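Local coordinates for NEDD8-conjugating enzyme UBC12 (Saccharomyces cerevisiae, PDB 3O2U), which accepts the ubiquitin-like protein Rub1/NEDD8 from its E1 enzyme and catalyses its covalent attachment to other proteins, chiefly the cullin Cdc53, at residues I32-K35 with R36-S40; E90-I94 with E95-V99; K103-H107 with P108-L112; G137-F140 with L141-P145. All coordinates share one frame; numbering follows the deposited sequence.

Contact 1. Residues I32-K35 with R36-S40. With GOL (glycerol), chain C.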
loop_
_atom_site.group_PDB
_atom_site.type_symbol
_atom_site.label_atom_id
_atom_site.label_comp_id
_atom_site.label_asym_id
_atom_site.label_seq_id
_atom_site.Cartn_x
_atom_site.Cartn_y
_atom_site.Cartn_z
ATOM N N ILE A 32 10.388 -4.059 14.531
ATOM C CA ILE A 32 9.880 -3.523 15.795
ATOM C C ILE A 32 8.998 -2.299 15.566
ATOM O O ILE A 32 7.969 -2.140 16.208
ATOM C CB ILE A 32 11.025 -3.098 16.744
ATOM C CG1 ILE A 32 11.797 -4.328 17.229
ATOM C CG2 ILE A 32 10.469 -2.308 17.934
ATOM C CD1 ILE A 32 12.883 -4.001 18.222
ATOM N N ARG A 33 9.415 -1.425 14.660
ATOM C CA ARG A 33 8.634 -0.229 14.339
ATOM C C ARG A 33 7.319 -0.581 13.617
ATOM O O ARG A 33 6.266 -0.030 13.920
ATOM C CB ARG A 33 9.478 0.734 13.498
ATOM C CG ARG A 33 8.669 1.880 12.868
ATOM C CD ARG A 33 8.155 2.915 13.908
ATOM N NE ARG A 33 7.042 3.622 13.271
ATOM C CZ ARG A 33 7.156 4.735 12.559
ATOM N NH1 ARG A 33 8.326 5.367 12.487
ATOM N NH2 ARG A 33 6.077 5.242 11.962
ATOM N N LEU A 34 7.359 -1.519 12.680
ATOM C CA LEU A 34 6.121 -1.965 12.053
ATOM C C LEU A 34 5.165 -2.631 13.071
ATOM O O LEU A 34 3.954 -2.405 13.023
ATOM C CB LEU A 34 6.407 -2.899 10.870
ATOM C CG LEU A 34 5.160 -3.464 10.178
ATOM C CD1 LEU A 34 4.193 -2.371 9.740
ATOM C CD2 LEU A 34 5.546 -4.349 8.987
ATOM N N LYS A 35 5.687 -3.454 13.976
ATOM C CA LYS A 35 4.820 -4.022 15.033
ATOM C C LYS A 35 4.106 -2.923 15.835
ATOM O O LYS A 35 2.920 -3.024 16.139
ATOM C CB LYS A 35 5.628 -4.889 15.994
ATOM C CG LYS A 35 5.996 -6.257 15.461
ATOM C CD LYS A 35 6.942 -6.955 16.429
ATOM C CE LYS A 35 6.247 -7.261 17.758
ATOM N NZ LYS A 35 5.024 -8.088 17.566
ATOM N N ARG A 36 4.851 -1.881 16.183
ATOM C CA ARG A 36 4.306 -0.749 16.920
ATOM C C ARG A 36 3.222 -0.020 16.098
ATOM O O ARG A 36 2.171 0.334 16.616
ATOM C CB ARG A 36 5.466 0.152 17.384
ATOM C CG ARG A 36 5.373 1.644 17.129
ATOM C CD ARG A 36 6.671 2.355 17.595
ATOM N NE ARG A 36 6.759 3.754 17.168
ATOM C CZ ARG A 36 7.842 4.518 17.297
ATOM N NH1 ARG A 36 8.949 4.033 17.844
ATOM N NH2 ARG A 36 7.822 5.772 16.872
ATOM N N ASP A 37 3.472 0.187 14.807
ATOM C CA ASP A 37 2.453 0.779 13.931
ATOM C C ASP A 37 1.195 -0.094 13.845
ATOM O O ASP A 37 0.083 0.417 13.849
ATOM C CB ASP A 37 2.996 0.986 12.511
ATOM C CG ASP A 37 3.936 2.168 12.401
ATOM O OD1 ASP A 37 4.454 2.635 13.442
ATOM O OD2 ASP A 37 4.143 2.626 11.249
ATOM N N LEU A 38 1.379 -1.407 13.729
ATOM C CA LEU A 38 0.251 -2.344 13.675
ATOM C C LEU A 38 -0.511 -2.381 14.990
ATOM O O LEU A 38 -1.740 -2.442 15.009
ATOM C CB LEU A 38 0.735 -3.754 13.343
ATOM C CG LEU A 38 1.121 -4.009 11.885
ATOM C CD1 LEU A 38 1.957 -5.277 11.794
ATOM C CD2 LEU A 38 -0.136 -4.111 11.026
ATOM N N ASP A 39 0.230 -2.359 16.091
ATOM C CA ASP A 39 -0.386 -2.374 17.414
ATOM C C ASP A 39 -1.146 -1.082 17.721
ATOM O O ASP A 39 -2.013 -1.078 18.587
ATOM C CB ASP A 39 0.664 -2.638 18.503
ATOM C CG ASP A 39 1.162 -4.072 18.490
ATOM O OD1 ASP A 39 0.524 -4.913 17.818
ATOM O OD2 ASP A 39 2.193 -4.360 19.140
ATOM N N SER A 40 -0.818 0.000 17.010
ATOM C CA SER A 40 -1.426 1.313 17.238
ATOM C C SER A 40 -2.547 1.672 16.245
ATOM O O SER A 40 -3.056 2.794 16.256
ATOM C CB SER A 40 -0.349 2.405 17.159
ATOM O OG SER A 40 0.751 2.116 18.007
HETATM C C1 GOL C . 1.340 -8.496 13.565
HETATM O O1 GOL C . 2.138 -9.436 12.861
HETATM C C2 GOL C . 1.546 -8.714 15.062
HETATM O O2 GOL C . 2.929 -8.854 15.290
HETATM C C3 GOL C . 1.015 -7.537 15.869
HETATM O O3 GOL C . 2.099 -6.772 16.373
#

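Contact 2. Residues E90-I94 with E95-V99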
loop_
_atom_site.group_PDB
_atom_site.type_symbol
_atom_site.label_atom_id
_atom_site.label_comp_id
_atom_site.label_asym_id
_atom_site.label_seq_id
_atom_site.Cartn_x
_atom_site.Cartn_y
_atom_site.Cartn_z
ATOM N N GLU A 90 13.806 -3.764 5.001
ATOM C CA GLU A 90 14.443 -3.643 6.308
ATOM C C GLU A 90 14.815 -2.200 6.626
ATOM O O GLU A 90 15.496 -1.916 7.613
ATOM C CB GLU A 90 15.666 -4.568 6.409
ATOM C CG GLU A 90 15.291 -6.047 6.530
ATOM C CD GLU A 90 14.352 -6.302 7.704
ATOM O OE1 GLU A 90 14.800 -6.146 8.863
ATOM O OE2 GLU A 90 13.164 -6.644 7.472
ATOM N N VAL A 91 14.345 -1.288 5.792
ATOM C CA VAL A 91 14.711 0.114 5.919
ATOM C C VAL A 91 13.525 1.005 6.339
ATOM O O VAL A 91 13.649 2.218 6.473
ATOM C CB VAL A 91 15.468 0.568 4.646
ATOM C CG1 VAL A 91 15.014 1.909 4.146
ATOM C CG2 VAL A 91 16.987 0.536 4.915
ATOM N N TYR A 92 12.381 0.378 6.598
ATOM C CA TYR A 92 11.275 1.065 7.272
ATOM C C TYR A 92 11.739 1.506 8.666
ATOM O O TYR A 92 12.379 0.734 9.382
ATOM C CB TYR A 92 10.082 0.119 7.393
ATOM C CG TYR A 92 8.804 0.780 7.830
ATOM C CD1 TYR A 92 8.163 1.696 7.004
ATOM C CD2 TYR A 92 8.222 0.473 9.062
ATOM C CE1 TYR A 92 6.984 2.300 7.396
ATOM C CE2 TYR A 92 7.035 1.074 9.463
ATOM C CZ TYR A 92 6.421 1.984 8.618
ATOM O OH TYR A 92 5.242 2.595 8.981
ATOM N N PRO A 93 11.394 2.732 9.081
ATOM C CA PRO A 93 10.519 3.728 8.452
ATOM C C PRO A 93 11.261 4.768 7.610
ATOM O O PRO A 93 10.673 5.779 7.251
ATOM C CB PRO A 93 9.917 4.437 9.669
ATOM C CG PRO A 93 11.032 4.453 10.644
ATOM C CD PRO A 93 11.907 3.229 10.372
ATOM N N ILE A 94 12.535 4.543 7.311
ATOM C CA ILE A 94 13.255 5.514 6.505
ATOM C C ILE A 94 12.611 5.544 5.128
ATOM O O ILE A 94 12.447 6.604 4.522
ATOM C CB ILE A 94 14.753 5.170 6.411
ATOM C CG1 ILE A 94 15.414 5.299 7.792
ATOM C CG2 ILE A 94 15.439 6.058 5.403
ATOM C CD1 ILE A 94 16.856 4.774 7.835
ATOM N N GLU A 95 12.249 4.361 4.650
ATOM C CA GLU A 95 11.458 4.202 3.434
ATOM C C GLU A 95 10.098 3.624 3.793
ATOM O O GLU A 95 10.008 2.751 4.657
ATOM C CB GLU A 95 12.148 3.246 2.462
ATOM C CG GLU A 95 13.503 3.731 1.978
ATOM C CD GLU A 95 13.473 4.252 0.570
ATOM O OE1 GLU A 95 12.943 3.539 -0.314
ATOM O OE2 GLU A 95 13.990 5.370 0.346
ATOM N N PRO A 96 9.041 4.085 3.117
ATOM C CA PRO A 96 7.706 3.510 3.315
ATOM C C PRO A 96 7.594 2.158 2.618
ATOM O O PRO A 96 8.458 1.828 1.801
ATOM C CB PRO A 96 6.799 4.530 2.620
ATOM C CG PRO A 96 7.658 5.063 1.507
ATOM C CD PRO A 96 9.019 5.203 2.150
ATOM N N PRO A 97 6.543 1.381 2.918
ATOM C CA PRO A 97 6.423 0.130 2.161
ATOM C C PRO A 97 6.160 0.434 0.705
ATOM O O PRO A 97 5.678 1.521 0.376
ATOM C CB PRO A 97 5.175 -0.524 2.766
ATOM C CG PRO A 97 4.335 0.670 3.234
ATOM C CD PRO A 97 5.391 1.597 3.814
ATOM N N LYS A 98 6.479 -0.521 -0.163
ATOM C CA LYS A 98 6.000 -0.475 -1.539
ATOM C C LYS A 98 4.502 -0.797 -1.541
ATOM O O LYS A 98 4.084 -1.736 -0.903
ATOM C CB LYS A 98 6.753 -1.503 -2.382
ATOM C CG LYS A 98 6.128 -1.759 -3.744
ATOM C CD LYS A 98 7.175 -2.265 -4.709
ATOM C CE LYS A 98 6.598 -2.474 -6.098
ATOM N NZ LYS A 98 5.666 -3.629 -6.087
ATOM N N VAL A 99 3.694 0.002 -2.230
ATOM C CA VAL A 99 2.258 -0.225 -2.257
ATOM C C VAL A 99 1.875 -0.650 -3.675
ATOM O O VAL A 99 2.275 -0.008 -4.647
ATOM C CB VAL A 99 1.501 1.054 -1.831
ATOM C CG1 VAL A 99 -0.015 0.882 -1.963
ATOM C CG2 VAL A 99 1.906 1.444 -0.409
HETATM O O HOH W 1 13.465 7.750 2.003
#

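Contact 3. Residues K103-H107 with P108-L112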
loop_
_atom_site.group_PDB
_atom_site.type_symbol
_atom_site.label_atom_id
_atom_site.label_comp_id
_atom_site.label_asym_id
_atom_site.label_seq_id
_atom_site.Cartn_x
_atom_site.Cartn_y
_atom_site.Cartn_z
ATOM N N LYS A 103 -6.118 -4.702 -7.916
ATOM C CA LYS A 103 -7.268 -4.734 -8.808
ATOM C C LYS A 103 -7.091 -3.732 -9.945
ATOM O O LYS A 103 -6.558 -2.645 -9.739
ATOM C CB LYS A 103 -8.554 -4.401 -8.034
ATOM C CG LYS A 103 -8.982 -5.471 -7.024
ATOM C CD LYS A 103 -9.314 -6.787 -7.719
ATOM C CE LYS A 103 -10.034 -7.783 -6.781
ATOM N NZ LYS A 103 -9.256 -8.102 -5.549
ATOM N N LYS A 104 -7.541 -4.099 -11.142
ATOM C CA LYS A 104 -7.629 -3.144 -12.233
ATOM C C LYS A 104 -8.816 -2.238 -11.955
ATOM O O LYS A 104 -9.985 -2.665 -12.039
ATOM C CB LYS A 104 -7.830 -3.865 -13.567
ATOM C CG LYS A 104 -6.778 -4.930 -13.858
ATOM C CD LYS A 104 -6.824 -5.338 -15.328
ATOM C CE LYS A 104 -6.032 -6.619 -15.579
ATOM N NZ LYS A 104 -6.603 -7.403 -16.731
ATOM N N ILE A 105 -8.536 -0.993 -11.597
ATOM C CA ILE A 105 -9.626 -0.066 -11.302
ATOM C C ILE A 105 -9.494 1.253 -12.067
ATOM O O ILE A 105 -8.395 1.673 -12.435
ATOM C CB ILE A 105 -9.806 0.182 -9.781
ATOM C CG1 ILE A 105 -8.660 1.004 -9.222
ATOM C CG2 ILE A 105 -9.930 -1.147 -8.998
ATOM C CD1 ILE A 105 -9.087 1.825 -8.031
ATOM N N PHE A 106 -10.630 1.898 -12.298
ATOM C CA PHE A 106 -10.668 3.149 -13.045
ATOM C C PHE A 106 -10.501 4.310 -12.070
ATOM O O PHE A 106 -11.463 4.754 -11.462
ATOM C CB PHE A 106 -12.008 3.268 -13.759
ATOM C CG PHE A 106 -12.038 4.317 -14.823
ATOM C CD1 PHE A 106 -11.242 4.196 -15.955
ATOM C CD2 PHE A 106 -12.888 5.408 -14.710
ATOM C CE1 PHE A 106 -11.280 5.151 -16.946
ATOM C CE2 PHE A 106 -12.926 6.372 -15.703
ATOM C CZ PHE A 106 -12.125 6.246 -16.816
ATOM N N HIS A 107 -9.269 4.771 -11.900
ATOM C CA HIS A 107 -8.986 5.837 -10.947
ATOM C C HIS A 107 -7.800 6.655 -11.457
ATOM O O HIS A 107 -6.804 6.093 -11.909
ATOM C CB HIS A 107 -8.672 5.239 -9.574
ATOM C CG HIS A 107 -8.502 6.264 -8.499
ATOM N ND1 HIS A 107 -9.432 6.457 -7.505
ATOM C CD2 HIS A 107 -7.519 7.166 -8.279
ATOM C CE1 HIS A 107 -9.021 7.424 -6.700
ATOM N NE2 HIS A 107 -7.869 7.877 -7.159
ATOM N N PRO A 108 -7.908 7.986 -11.403
ATOM C CA PRO A 108 -6.853 8.830 -11.979
ATOM C C PRO A 108 -5.482 8.558 -11.358
ATOM O O PRO A 108 -4.468 8.702 -12.041
ATOM C CB PRO A 108 -7.305 10.256 -11.643
ATOM C CG PRO A 108 -8.396 10.118 -10.642
ATOM C CD PRO A 108 -9.004 8.770 -10.816
ATOM N N ASN A 109 -5.452 8.128 -10.098
ATOM C CA ASN A 109 -4.183 8.044 -9.379
ATOM C C ASN A 109 -3.578 6.627 -9.297
ATOM O O ASN A 109 -2.553 6.414 -8.644
ATOM C CB ASN A 109 -4.324 8.705 -8.001
ATOM C CG ASN A 109 -5.001 10.080 -8.081
ATOM O OD1 ASN A 109 -5.994 10.350 -7.392
ATOM N ND2 ASN A 109 -4.463 10.954 -8.924
ATOM N N ILE A 110 -4.186 5.676 -10.006
ATOM C CA ILE A 110 -3.706 4.291 -10.031
ATOM C C ILE A 110 -3.605 3.807 -11.476
ATOM O O ILE A 110 -4.548 3.974 -12.247
ATOM C CB ILE A 110 -4.649 3.361 -9.218
ATOM C CG1 ILE A 110 -4.898 3.973 -7.838
ATOM C CG2 ILE A 110 -4.057 1.938 -9.108
ATOM C CD1 ILE A 110 -5.997 3.322 -7.055
ATOM N N ASP A 111 -2.462 3.243 -11.861
ATOM C CA ASP A 111 -2.306 2.776 -13.238
ATOM C C ASP A 111 -2.671 1.303 -13.382
ATOM O O ASP A 111 -2.984 0.629 -12.403
ATOM C CB ASP A 111 -0.906 3.084 -13.803
ATOM C CG ASP A 111 0.192 2.273 -13.146
ATOM O OD1 ASP A 111 -0.110 1.208 -12.556
ATOM O OD2 ASP A 111 1.365 2.703 -13.238
ATOM N N LEU A 112 -2.663 0.807 -14.610
ATOM C CA LEU A 112 -3.126 -0.550 -14.858
ATOM C C LEU A 112 -2.134 -1.601 -14.391
ATOM O O LEU A 112 -2.446 -2.791 -14.389
ATOM C CB LEU A 112 -3.473 -0.753 -16.335
ATOM C CG LEU A 112 -4.644 0.116 -16.794
ATOM C CD1 LEU A 112 -4.775 0.029 -18.309
ATOM C CD2 LEU A 112 -5.933 -0.299 -16.105
HETATM O O HOH W 2 -5.774 -0.364 -11.707
HETATM O O HOH W 3 -6.101 2.509 -13.636
#

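Contact 4. Residues G137-F140 with L141-P145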
loop_
_atom_site.group_PDB
_atom_site.type_symbol
_atom_site.label_atom_id
_atom_site.label_comp_id
_atom_site.label_asym_id
_atom_site.label_seq_id
_atom_site.Cartn_x
_atom_site.Cartn_y
_atom_site.Cartn_z
ATOM N N GLY A 137 -4.497 7.554 3.849
ATOM C CA GLY A 137 -4.225 8.121 2.537
ATOM C C GLY A 137 -4.819 7.328 1.386
ATOM O O GLY A 137 -5.337 7.903 0.425
ATOM N N LEU A 138 -4.749 6.005 1.480
ATOM C CA LEU A 138 -5.341 5.126 0.467
ATOM C C LEU A 138 -6.870 5.283 0.481
ATOM O O LEU A 138 -7.516 5.332 -0.552
ATOM C CB LEU A 138 -4.926 3.672 0.724
ATOM C CG LEU A 138 -3.421 3.427 0.541
ATOM C CD1 LEU A 138 -3.015 1.993 0.905
ATOM C CD2 LEU A 138 -2.999 3.765 -0.878
ATOM N N LEU A 139 -7.442 5.386 1.664
ATOM C CA LEU A 139 -8.878 5.597 1.761
ATOM C C LEU A 139 -9.251 6.909 1.060
ATOM O O LEU A 139 -10.100 6.927 0.174
ATOM C CB LEU A 139 -9.297 5.639 3.219
ATOM C CG LEU A 139 -10.799 5.842 3.460
ATOM C CD1 LEU A 139 -11.616 4.825 2.679
ATOM C CD2 LEU A 139 -11.119 5.777 4.950
ATOM N N PHE A 140 -8.582 7.988 1.450
ATOM C CA PHE A 140 -8.862 9.345 0.961
ATOM C C PHE A 140 -8.769 9.481 -0.570
ATOM O O PHE A 140 -9.411 10.346 -1.167
ATOM C CB PHE A 140 -7.900 10.325 1.650
ATOM C CG PHE A 140 -8.315 11.769 1.559
ATOM C CD1 PHE A 140 -9.428 12.231 2.238
ATOM C CD2 PHE A 140 -7.575 12.670 0.804
ATOM C CE1 PHE A 140 -9.804 13.576 2.154
ATOM C CE2 PHE A 140 -7.947 14.008 0.717
ATOM C CZ PHE A 140 -9.058 14.460 1.393
ATOM N N LEU A 141 -7.966 8.631 -1.206
ATOM C CA LEU A 141 -7.892 8.609 -2.664
ATOM C C LEU A 141 -9.258 8.331 -3.290
ATOM O O LEU A 141 -9.565 8.798 -4.385
ATOM C CB LEU A 141 -6.926 7.514 -3.144
ATOM C CG LEU A 141 -5.411 7.722 -3.140
ATOM C CD1 LEU A 141 -4.739 6.416 -3.520
ATOM C CD2 LEU A 141 -4.995 8.818 -4.106
ATOM N N PHE A 142 -10.060 7.531 -2.610
ATOM C CA PHE A 142 -11.364 7.149 -3.139
ATOM C C PHE A 142 -12.456 8.124 -2.722
ATOM O O PHE A 142 -13.489 8.224 -3.388
ATOM C CB PHE A 142 -11.715 5.723 -2.704
ATOM C CG PHE A 142 -10.772 4.690 -3.269
ATOM C CD1 PHE A 142 -9.674 4.267 -2.540
ATOM C CD2 PHE A 142 -10.958 4.192 -4.547
ATOM C CE1 PHE A 142 -8.787 3.324 -3.063
ATOM C CE2 PHE A 142 -10.062 3.262 -5.092
ATOM C CZ PHE A 142 -8.971 2.837 -4.347
ATOM N N LEU A 143 -12.219 8.835 -1.623
ATOM C CA LEU A 143 -13.144 9.857 -1.145
ATOM C C LEU A 143 -12.942 11.178 -1.879
ATOM O O LEU A 143 -13.898 11.910 -2.140
ATOM C CB LEU A 143 -12.967 10.063 0.356
ATOM C CG LEU A 143 -13.189 8.775 1.131
ATOM C CD1 LEU A 143 -13.059 9.001 2.634
ATOM C CD2 LEU A 143 -14.546 8.195 0.784
ATOM N N GLU A 144 -11.693 11.483 -2.198
ATOM C CA GLU A 144 -11.364 12.686 -2.946
ATOM C C GLU A 144 -10.333 12.418 -4.031
ATOM O O GLU A 144 -9.153 12.753 -3.877
ATOM C CB GLU A 144 -10.887 13.796 -2.004
ATOM C CG GLU A 144 -12.017 14.614 -1.402
ATOM C CD GLU A 144 -12.848 15.322 -2.469
ATOM O OE1 GLU A 144 -12.346 16.303 -3.072
ATOM O OE2 GLU A 144 -14.001 14.893 -2.705
ATOM N N PRO A 145 -10.775 11.805 -5.144
ATOM C CA PRO A 145 -9.859 11.564 -6.255
ATOM C C PRO A 145 -9.392 12.899 -6.810
ATOM O O PRO A 145 -10.153 13.863 -6.828
ATOM C CB PRO A 145 -10.736 10.852 -7.298
ATOM C CG PRO A 145 -11.902 10.338 -6.553
ATOM C CD PRO A 145 -12.132 11.306 -5.427
#

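Contact 1. Residues I32-K35 with R36-S40
R33 meets the carboxylate of D37 edge-on. One turn beyond R33, that carboxylate takes up its charge: NE gives OD1 a straight bond of 2.8 Å within the guanidinium plane. It reaches OD1 on its syn side but 31° out of the carboxylate plane, and the two flat groups are turned 54° against each other; the bonds from NH2 to OD1 and OD2 are accordingly weak. R36 lies beside R33 CD, which is 3.6 Å from R36 NE, but this is one of two conformers and the contact is doubtful. The R33-D37 pair is an i to i+4 salt bridge on helix 29-39, the helix that opens the UBC core of an E2 enzyme. R33 has further partners in the carbonyls of P127 and L129, and D37 OD2 also meets the hydroxyl of Y92 and the backbone N of L131, so the buried ion pair ties the helix to two loops. On another side of the helix L34 CG packs 4.0 Å from L38 CD1. K35, bent near its tip, carries NZ toward D56, its salt-bridge partner, and to a glycerol that probably came from the crystallisation liquor. NZ makes weak bonds to glycerol O2 and O3, while O3 donates to D39 OD1 at 2.8 Å.

Contact 2. Residues E90-I94 with E95-V99
V91 starts a tight turn in the loop between strands 82-87 and 98-101 of the E2 sheet: its carbonyl O accepts the backbone N of E95 at 3.1 Å, as well as a weak bond from the N of I94. The turn carries the YPxxPP sequence of E2 enzymes, here Y92 to P97, with its cis Tyr-Pro bond. V91 CG1 lies beside the E95 side chain in a doubtful, too-close contact. Y92 follows, with CG anti to the backbone N (chi1 -169°), and its ring edge meets the carbonyl O of E95, 3.2 Å from CD1. The same carbonyl receives a CA-H...O contact from Y92, while CE1 touches P97 CD at 4.0 Å. The hydroxyl end of this buried tyrosine reaches helix 29-39 at D37. P93, on the far side of the cis bond, lays its CB over the centre of the tyrosine ring, 4.1 Å above the plane, and its carbonyl accepts a hydrogen bond from the indole of W125. At I94 a water bridges the carbonyl O of I94 and OE2 of E95, donating to both, the second at 2.9 Å.

Contact 3. Residues K103-H107 with P108-L112
H107 NE2 donates to the side-chain OD1 of N109 over 3.1 Å. The bond is bent, 140° at the hydrogen, and the ring and amide planes stand 61° apart. A type I beta turn from H107 to I110 brings the two residues together, closed by I110 N bonding to the carbonyl O of H107 at 3.3 Å. With CG anti to the backbone N (chi1 -174°), the imidazole folds over the turn, and N109 N lies at its edge, 2.9 Å from CD2. P108 covers one face: its CD sits 3.7 Å from the ring centroid in a CH-pi contact. A water lies between the carbonyl O atoms of I105 and I110 and probably donates to at least one. I105 CD1 packs 3.6 Å from I110 CD1, both side chains resting on F142 of helix 131-143. H107-P108-N109 is the HPN motif of E2 enzymes. N109 ND2 is bonded to the carbonyls of N146 and D149, and its backbone to C117, the predicted thioester cysteine, about 4 Å away between side chains. Gripped at both ends, the amide is fixed in rotation, consistent with the role of this asparagine beside the catalytic cysteine in other E2 enzymes.

Contact 4. Residues G137-F140 with L141-P145
L141 lies alongside L138, both side chains pointing the same way, with CD1 of L141 4.1 Å from CD2 of L138. Its backbone N bonds to the carbonyl O of G137 and, weakly, to that of L138: the bonding is mixed between i to i+3 and i to i+4 near the C-terminal end of helix 131-143 of the UBC core. At F142 the N takes the carbonyl O of L139, three residues back, at 2.8 Å. Its CG is anti to the carbonyl carbon (chi1 -64°), which brings the ring edge to the carbonyl O of L138, 3.1 Å from CD1. The rest of this buried ring faces the protein interior, edge-to-face with H107 and Y77 and in touch with strands 65-70 and 82-87. L143 reaches back to L139, CD1 to CG 4.0 Å, while its N gives weak bonds to the carbonyls of L139 and F140. At E144 the chain leaves helical backbone angles, yet E144 N still bonds to the carbonyl O of F140 at 2.8 Å. The glutamate's CB lies over one face of the F140 ring, 4.2 Å from the centroid and 22° off the normal, making a CH-pi contact on the exposed side of the helix. In this last turn the carbonyls of L139 and F140 each receive two N-H groups, one strongly and one weakly, so the helix ends with its polar backbone still engaged.

How the contacts relate
The contacts form two neighbouring pairs; contacts 1 and 3 lie on opposite sides of the chain's centre, their own centres 29 Å apart. Contacts 1 and 2 have centres 13 Å apart and share the buried polar link from D37 OD2 to Y92 OH (2.5 Å, probably a hydrogen bond), with R33 NH1 packed 3.4 Å from P93 CB. Contacts 3 and 4, with centres 12 Å apart, join where I105 CD1 meets F142 CE2 at 3.4 Å and N109 OD1 lies 3.8 Å from L141 CD2. This second pair flanks the predicted catalytic C117, which lies next to N109 and about 7 Å from L141 between side chains. Between the pairs, V99 CG1 of contact 2 packs 4.3 Å from L138 CD2 of contact 4.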